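Slr1951 protein (Synechocystis sp., PDB 3HX1) is of unknown function but carries an FHA domain, a fold that in related proteins recognises phosphothreonine-containing peptides. Local coordinates at residues H12-L17 and A40-K45; G99-M104 and S109-Y114. All coordinates share one frame; numbering follows the deposited sequence.

Interaction 1. Residues H12-L17 and A40-K45; sequences HILIIL and ADIRIK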
loop_
_atom_site.group_PDB
_atom_site.type_symbol
_atom_site.label_atom_id
_atom_site.label_comp_id
_atom_site.label_asym_id
_atom_site.label_seq_id
_atom_site.Cartn_x
_atom_site.Cartn_y
_atom_site.Cartn_z
ATOM N N HIS A 12 -2.437 -9.282 -9.865
ATOM C CA HIS A 12 -2.427 -8.110 -8.989
ATOM C C HIS A 12 -1.044 -7.488 -8.932
ATOM O O HIS A 12 -0.110 -8.094 -8.397
ATOM C CB HIS A 12 -2.865 -8.516 -7.581
ATOM C CG HIS A 12 -4.220 -9.154 -7.537
ATOM N ND1 HIS A 12 -5.376 -8.455 -7.796
ATOM C CD2 HIS A 12 -4.595 -10.434 -7.303
ATOM C CE1 HIS A 12 -6.411 -9.277 -7.723
ATOM N NE2 HIS A 12 -5.965 -10.481 -7.426
ATOM N N ILE A 13 -0.918 -6.276 -9.474
ATOM C CA ILE A 13 0.361 -5.574 -9.504
ATOM C C ILE A 13 0.337 -4.277 -8.715
ATOM O O ILE A 13 -0.575 -3.461 -8.858
ATOM C CB ILE A 13 0.788 -5.238 -10.948
ATOM C CG1 ILE A 13 0.972 -6.521 -11.762
ATOM C CG2 ILE A 13 2.081 -4.445 -10.934
ATOM C CD1 ILE A 13 1.952 -7.502 -11.158
ATOM N N LEU A 14 1.365 -4.084 -7.897
ATOM C CA LEU A 14 1.480 -2.887 -7.083
ATOM C C LEU A 14 2.673 -2.047 -7.551
ATOM O O LEU A 14 3.824 -2.480 -7.415
ATOM C CB LEU A 14 1.675 -3.288 -5.615
ATOM C CG LEU A 14 1.116 -2.342 -4.554
ATOM C CD1 LEU A 14 -0.384 -2.175 -4.777
ATOM C CD2 LEU A 14 1.391 -2.891 -3.164
ATOM N N ILE A 15 2.405 -0.865 -8.113
ATOM C CA ILE A 15 3.483 0.017 -8.554
ATOM C C ILE A 15 3.854 0.930 -7.384
ATOM O O ILE A 15 3.088 1.819 -6.994
ATOM C CB ILE A 15 3.072 0.891 -9.761
ATOM C CG1 ILE A 15 2.654 0.005 -10.935
ATOM C CG2 ILE A 15 4.235 1.794 -10.181
ATOM C CD1 ILE A 15 1.225 -0.457 -10.855
ATOM N N ILE A 16 5.034 0.706 -6.826
ATOM C CA ILE A 16 5.500 1.480 -5.686
ATOM C C ILE A 16 6.509 2.557 -6.061
ATOM O O ILE A 16 7.474 2.302 -6.787
ATOM C CB ILE A 16 6.141 0.550 -4.633
ATOM C CG1 ILE A 16 5.102 -0.472 -4.163
ATOM C CG2 ILE A 16 6.686 1.372 -3.460
ATOM C CD1 ILE A 16 5.678 -1.608 -3.384
ATOM N N LEU A 17 6.277 3.761 -5.548
ATOM C CA LEU A 17 7.162 4.888 -5.801
ATOM C C LEU A 17 7.641 5.468 -4.483
ATOM O O LEU A 17 6.840 5.982 -3.703
ATOM C CB LEU A 17 6.434 5.974 -6.584
ATOM C CG LEU A 17 7.265 7.243 -6.780
ATOM C CD1 LEU A 17 8.555 6.884 -7.505
ATOM C CD2 LEU A 17 6.473 8.276 -7.559
ATOM N N ALA A 40 8.237 -5.061 7.653
ATOM C CA ALA A 40 7.152 -5.028 6.673
ATOM C C ALA A 40 7.378 -5.953 5.482
ATOM O O ALA A 40 8.490 -6.057 4.970
ATOM C CB ALA A 40 6.946 -3.578 6.172
ATOM N N ASP A 41 6.311 -6.609 5.036
ATOM C CA ASP A 41 6.384 -7.507 3.891
ATOM C C ASP A 41 6.748 -6.720 2.634
ATOM O O ASP A 41 7.555 -7.170 1.825
ATOM C CB ASP A 41 5.044 -8.207 3.693
ATOM C CG ASP A 41 4.616 -8.995 4.922
ATOM O OD1 ASP A 41 5.283 -10.007 5.250
ATOM O OD2 ASP A 41 3.615 -8.601 5.567
ATOM N N ILE A 42 6.155 -5.539 2.475
ATOM C CA ILE A 42 6.428 -4.691 1.316
ATOM C C ILE A 42 7.040 -3.393 1.813
ATOM O O ILE A 42 6.356 -2.575 2.411
ATOM C CB ILE A 42 5.133 -4.386 0.553
ATOM C CG1 ILE A 42 4.524 -5.698 0.038
ATOM C CG2 ILE A 42 5.419 -3.433 -0.591
ATOM C CD1 ILE A 42 3.143 -5.558 -0.545
ATOM N N ARG A 43 8.328 -3.190 1.581
ATOM C CA ARG A 43 8.954 -1.981 2.079
ATOM C C ARG A 43 8.687 -0.771 1.239
ATOM O O ARG A 43 8.815 -0.819 0.019
ATOM C CB ARG A 43 10.471 -2.148 2.216
ATOM C CG ARG A 43 10.878 -3.130 3.291
ATOM C CD ARG A 43 12.383 -3.134 3.498
ATOM N NE ARG A 43 12.871 -1.907 4.121
ATOM C CZ ARG A 43 14.146 -1.682 4.436
ATOM N NH1 ARG A 43 15.077 -2.596 4.189
ATOM N NH2 ARG A 43 14.490 -0.541 5.012
ATOM N N ILE A 44 8.280 0.308 1.901
ATOM C CA ILE A 44 8.057 1.576 1.230
ATOM C C ILE A 44 9.064 2.506 1.889
ATOM O O ILE A 44 8.825 3.035 2.976
ATOM C CB ILE A 44 6.640 2.131 1.436
ATOM C CG1 ILE A 44 5.651 1.467 0.474
ATOM C CG2 ILE A 44 6.638 3.616 1.120
ATOM C CD1 ILE A 44 5.521 0.005 0.635
ATOM N N LYS A 45 10.200 2.674 1.219
ATOM C CA LYS A 45 11.304 3.488 1.703
ATOM C C LYS A 45 11.039 4.988 1.727
ATOM O O LYS A 45 11.013 5.638 0.677
ATOM C CB LYS A 45 12.542 3.202 0.851
ATOM C CG LYS A 45 13.782 4.011 1.205
ATOM C CD LYS A 45 14.860 3.825 0.137
ATOM C CE LYS A 45 16.100 4.658 0.411
ATOM N NZ LYS A 45 17.017 4.673 -0.769
#
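Ile16 and Ile42 come together with no polar bond between their segments, but one residue outside holds both sides: Arg23 pairs with Ile16 through the backbone, while its NH2 donates to the carbonyl oxygen of Arg43. Inside that frame everything that meets is hydrocarbon. The middle of the contact is Ile16 CD1 against Ile42 CG2 at 3.3 Å, shorter than usual for two methyl groups and, at 2.5 Å resolution, best read as close packing and no more. Ile16 reaches this far because its long branch is extended (chi2 167°), carrying CD1 out from the strand toward Ile42. Its other methyl, CG2, turns to Ile44 and lies 4.1 Å from Ile44 CG1, so the two branches of one isoleucine serve two partners. The side chains of Ile16 and Ile44 cross at about a right angle. Ile42 divides its work similarly: CG2 takes Ile16, while the extended long branch (chi2 171°) brings CD1 to within 4.1 Å of Leu14 CD2. The backbones stay well apart, the CA atoms of Ile16 and Ile44 being 7.4 Å from each other, which is sandwich packing of side chains and not strand pairing. All four residues are buried, though the two segments hide just 166 Å² from each other. Strand 11-18 lies between strands 21-27 and 109-115 in one sheet of the FHA beta sandwich, where Ile16 also touches Val25 and Val110; across the core, Ile42 rests on Tyr32 and Ile44 on Ile34, both of the neighbouring strand 31-35.

Interaction 2. Residues G99-M104 and S109-Y114; sequences GDEIVM and SVRYEY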
loop_
_atom_site.group_PDB
_atom_site.type_symbol
_atom_site.label_atom_id
_atom_site.label_comp_id
_atom_site.label_asym_id
_atom_site.label_seq_id
_atom_site.Cartn_x
_atom_site.Cartn_y
_atom_site.Cartn_z
ATOM N N GLY A 99 -6.303 1.100 -10.768
ATOM C CA GLY A 99 -6.170 2.469 -11.223
ATOM C C GLY A 99 -6.069 3.421 -10.053
ATOM O O GLY A 99 -5.867 4.621 -10.235
ATOM N N ASP A 100 -6.223 2.889 -8.844
ATOM C CA ASP A 100 -6.142 3.707 -7.634
ATOM C C ASP A 100 -4.714 4.080 -7.257
ATOM O O ASP A 100 -3.786 3.288 -7.426
ATOM C CB ASP A 100 -6.772 2.982 -6.440
ATOM C CG ASP A 100 -8.279 2.980 -6.487
ATOM O OD1 ASP A 100 -8.852 3.949 -7.039
ATOM O OD2 ASP A 100 -8.884 2.022 -5.958
ATOM N N GLU A 101 -4.547 5.293 -6.747
ATOM C CA GLU A 101 -3.243 5.760 -6.309
ATOM C C GLU A 101 -3.351 6.138 -4.842
ATOM O O GLU A 101 -3.931 7.171 -4.506
ATOM C CB GLU A 101 -2.798 6.990 -7.089
ATOM C CG GLU A 101 -1.505 7.582 -6.542
ATOM C CD GLU A 101 -1.325 9.046 -6.898
ATOM O OE1 GLU A 101 -2.235 9.849 -6.589
ATOM O OE2 GLU A 101 -0.272 9.391 -7.479
ATOM N N ILE A 102 -2.802 5.306 -3.967
ATOM C CA ILE A 102 -2.861 5.607 -2.552
ATOM C C ILE A 102 -1.653 6.434 -2.140
ATOM O O ILE A 102 -0.561 5.902 -1.954
ATOM C CB ILE A 102 -2.911 4.334 -1.694
ATOM C CG1 ILE A 102 -4.203 3.561 -1.968
ATOM C CG2 ILE A 102 -2.856 4.704 -0.227
ATOM C CD1 ILE A 102 -4.015 2.337 -2.815
ATOM N N VAL A 103 -1.853 7.744 -2.017
ATOM C CA VAL A 103 -0.778 8.641 -1.613
ATOM C C VAL A 103 -0.633 8.511 -0.113
ATOM O O VAL A 103 -1.512 8.887 0.669
ATOM C CB VAL A 103 -1.071 10.087 -2.018
ATOM C CG1 VAL A 103 -0.006 10.997 -1.465
ATOM C CG2 VAL A 103 -1.100 10.186 -3.536
HETATM N N MSE A 104 0.510 7.967 0.270
HETATM C CA MSE A 104 0.771 7.698 1.652
HETATM C C MSE A 104 1.942 8.382 2.366
HETATM O O MSE A 104 2.623 7.747 3.192
HETATM C CB MSE A 104 0.812 6.175 1.781
HETATM C CG MSE A 104 1.733 5.384 0.819
HETATM SE SE MSE A 104 2.010 3.878 1.855
HETATM C CE MSE A 104 2.746 5.193 2.987
ATOM N N SER A 109 3.780 6.867 -2.755
ATOM C CA SER A 109 2.476 6.326 -3.119
ATOM C C SER A 109 2.520 4.976 -3.833
ATOM O O SER A 109 3.539 4.625 -4.420
ATOM C CB SER A 109 1.837 7.311 -4.075
ATOM O OG SER A 109 2.488 7.228 -5.344
ATOM N N VAL A 110 1.404 4.244 -3.803
ATOM C CA VAL A 110 1.315 2.961 -4.491
ATOM C C VAL A 110 0.099 2.926 -5.405
ATOM O O VAL A 110 -1.020 3.258 -4.993
ATOM C CB VAL A 110 1.207 1.757 -3.513
ATOM C CG1 VAL A 110 2.422 1.706 -2.602
ATOM C CG2 VAL A 110 -0.077 1.836 -2.711
ATOM N N ARG A 111 0.326 2.546 -6.657
ATOM C CA ARG A 111 -0.756 2.440 -7.612
ATOM C C ARG A 111 -1.065 0.967 -7.735
ATOM O O ARG A 111 -0.169 0.132 -7.621
ATOM C CB ARG A 111 -0.352 2.987 -8.980
ATOM C CG ARG A 111 -0.290 4.499 -9.061
ATOM C CD ARG A 111 -0.438 4.976 -10.501
ATOM N NE ARG A 111 -1.699 4.531 -11.096
ATOM C CZ ARG A 111 -1.790 3.636 -12.076
ATOM N NH1 ARG A 111 -0.691 3.085 -12.578
ATOM N NH2 ARG A 111 -2.980 3.288 -12.555
ATOM N N TYR A 112 -2.334 0.649 -7.952
ATOM C CA TYR A 112 -2.739 -0.738 -8.110
ATOM C C TYR A 112 -3.229 -0.976 -9.523
ATOM O O TYR A 112 -3.793 -0.081 -10.153
ATOM C CB TYR A 112 -3.840 -1.107 -7.114
ATOM C CG TYR A 112 -4.449 -2.469 -7.379
ATOM C CD1 TYR A 112 -5.603 -2.591 -8.149
ATOM C CD2 TYR A 112 -3.868 -3.639 -6.871
ATOM C CE1 TYR A 112 -6.178 -3.831 -8.411
ATOM C CE2 TYR A 112 -4.438 -4.895 -7.134
ATOM C CZ TYR A 112 -5.599 -4.975 -7.904
ATOM O OH TYR A 112 -6.214 -6.184 -8.144
ATOM N N GLU A 113 -3.000 -2.185 -10.024
ATOM C CA GLU A 113 -3.431 -2.533 -11.370
ATOM C C GLU A 113 -3.771 -4.009 -11.481
ATOM O O GLU A 113 -3.105 -4.857 -10.894
ATOM C CB GLU A 113 -2.344 -2.180 -12.390
ATOM C CG GLU A 113 -2.387 -0.737 -12.873
ATOM C CD GLU A 113 -1.301 -0.430 -13.885
ATOM O OE1 GLU A 113 -1.113 -1.237 -14.818
ATOM O OE2 GLU A 113 -0.643 0.622 -13.756
ATOM N N TYR A 114 -4.834 -4.310 -12.216
ATOM C CA TYR A 114 -5.237 -5.689 -12.426
ATOM C C TYR A 114 -4.898 -5.967 -13.879
ATOM O O TYR A 114 -5.744 -5.872 -14.764
ATOM C CB TYR A 114 -6.733 -5.861 -12.172
ATOM C CG TYR A 114 -7.130 -7.310 -12.009
ATOM C CD1 TYR A 114 -6.310 -8.197 -11.305
ATOM C CD2 TYR A 114 -8.318 -7.796 -12.546
ATOM C CE1 TYR A 114 -6.657 -9.523 -11.150
ATOM C CE2 TYR A 114 -8.677 -9.126 -12.391
ATOM C CZ TYR A 114 -7.839 -9.983 -11.695
ATOM O OH TYR A 114 -8.164 -11.311 -11.577
#
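Glu101 faces Arg111 across an antiparallel beta hairpin, in which strands 101-103 and 109-114 run at 165° to one another. Arg111 is the side chain to follow. Its CB sits 3.8 Å from the carbonyl oxygen of Asp100, and its CG lies against Glu101 CB at 4.0 Å, aliphatic on aliphatic. The chain then bends at chi3 (59°), swinging the guanidinium back beside the loop that leads into strand 101-103, where NH2 comes within 3.6 Å of Gly99 CA. NH1 goes the other way along its own strand and forms a salt bridge with Glu113 OE2 at 2.7 Å, meeting the anti lone pair of that oxygen from slightly out of the guanidinium plane. Glu113 OE1 has a second partner, Arg115, in another salt bridge. The Glu101 carboxylate is too distant to join this pair. With an alanine in place of Arg111, Glu113 OE2 would probably lose its charged mate in this strand and Glu101 CB its aliphatic neighbour. The backbone ladder beneath holds the register: Ile102 and Val110 exchange two hydrogen bonds, Tyr112 N donates to Asp100 O, and Gly99 N donates to Tyr112 O at 2.8 Å. On the buried face, away from Arg111, the side chains of the Ile102-Val110 pair touch, with Val110 CG2 3.9 Å from Ile102 CB and 4.0 Å from Ile102 CD1.

Overall arrangement
The two contacts belong to one beta sandwich, their centres about 10 Å apart, and follow in series along the chain: interaction 1 closes before interaction 2 opens. They do different jobs. Interaction 1 spans the core, setting a strand of the antiparallel sheet against an edge strand of the mixed one, whereas interaction 2 pairs neighbouring strands within the antiparallel sheet. Strands 11-18 and 109-115 lie side by side in that sheet and tie the two together, for example through Ile15 N and Arg111 O, 2.8 Å apart and probably hydrogen-bonded. Strand 11-18, from the chain's beginning, is thereby paired with 109-115 from its end, joining the two ends of the FHA fold.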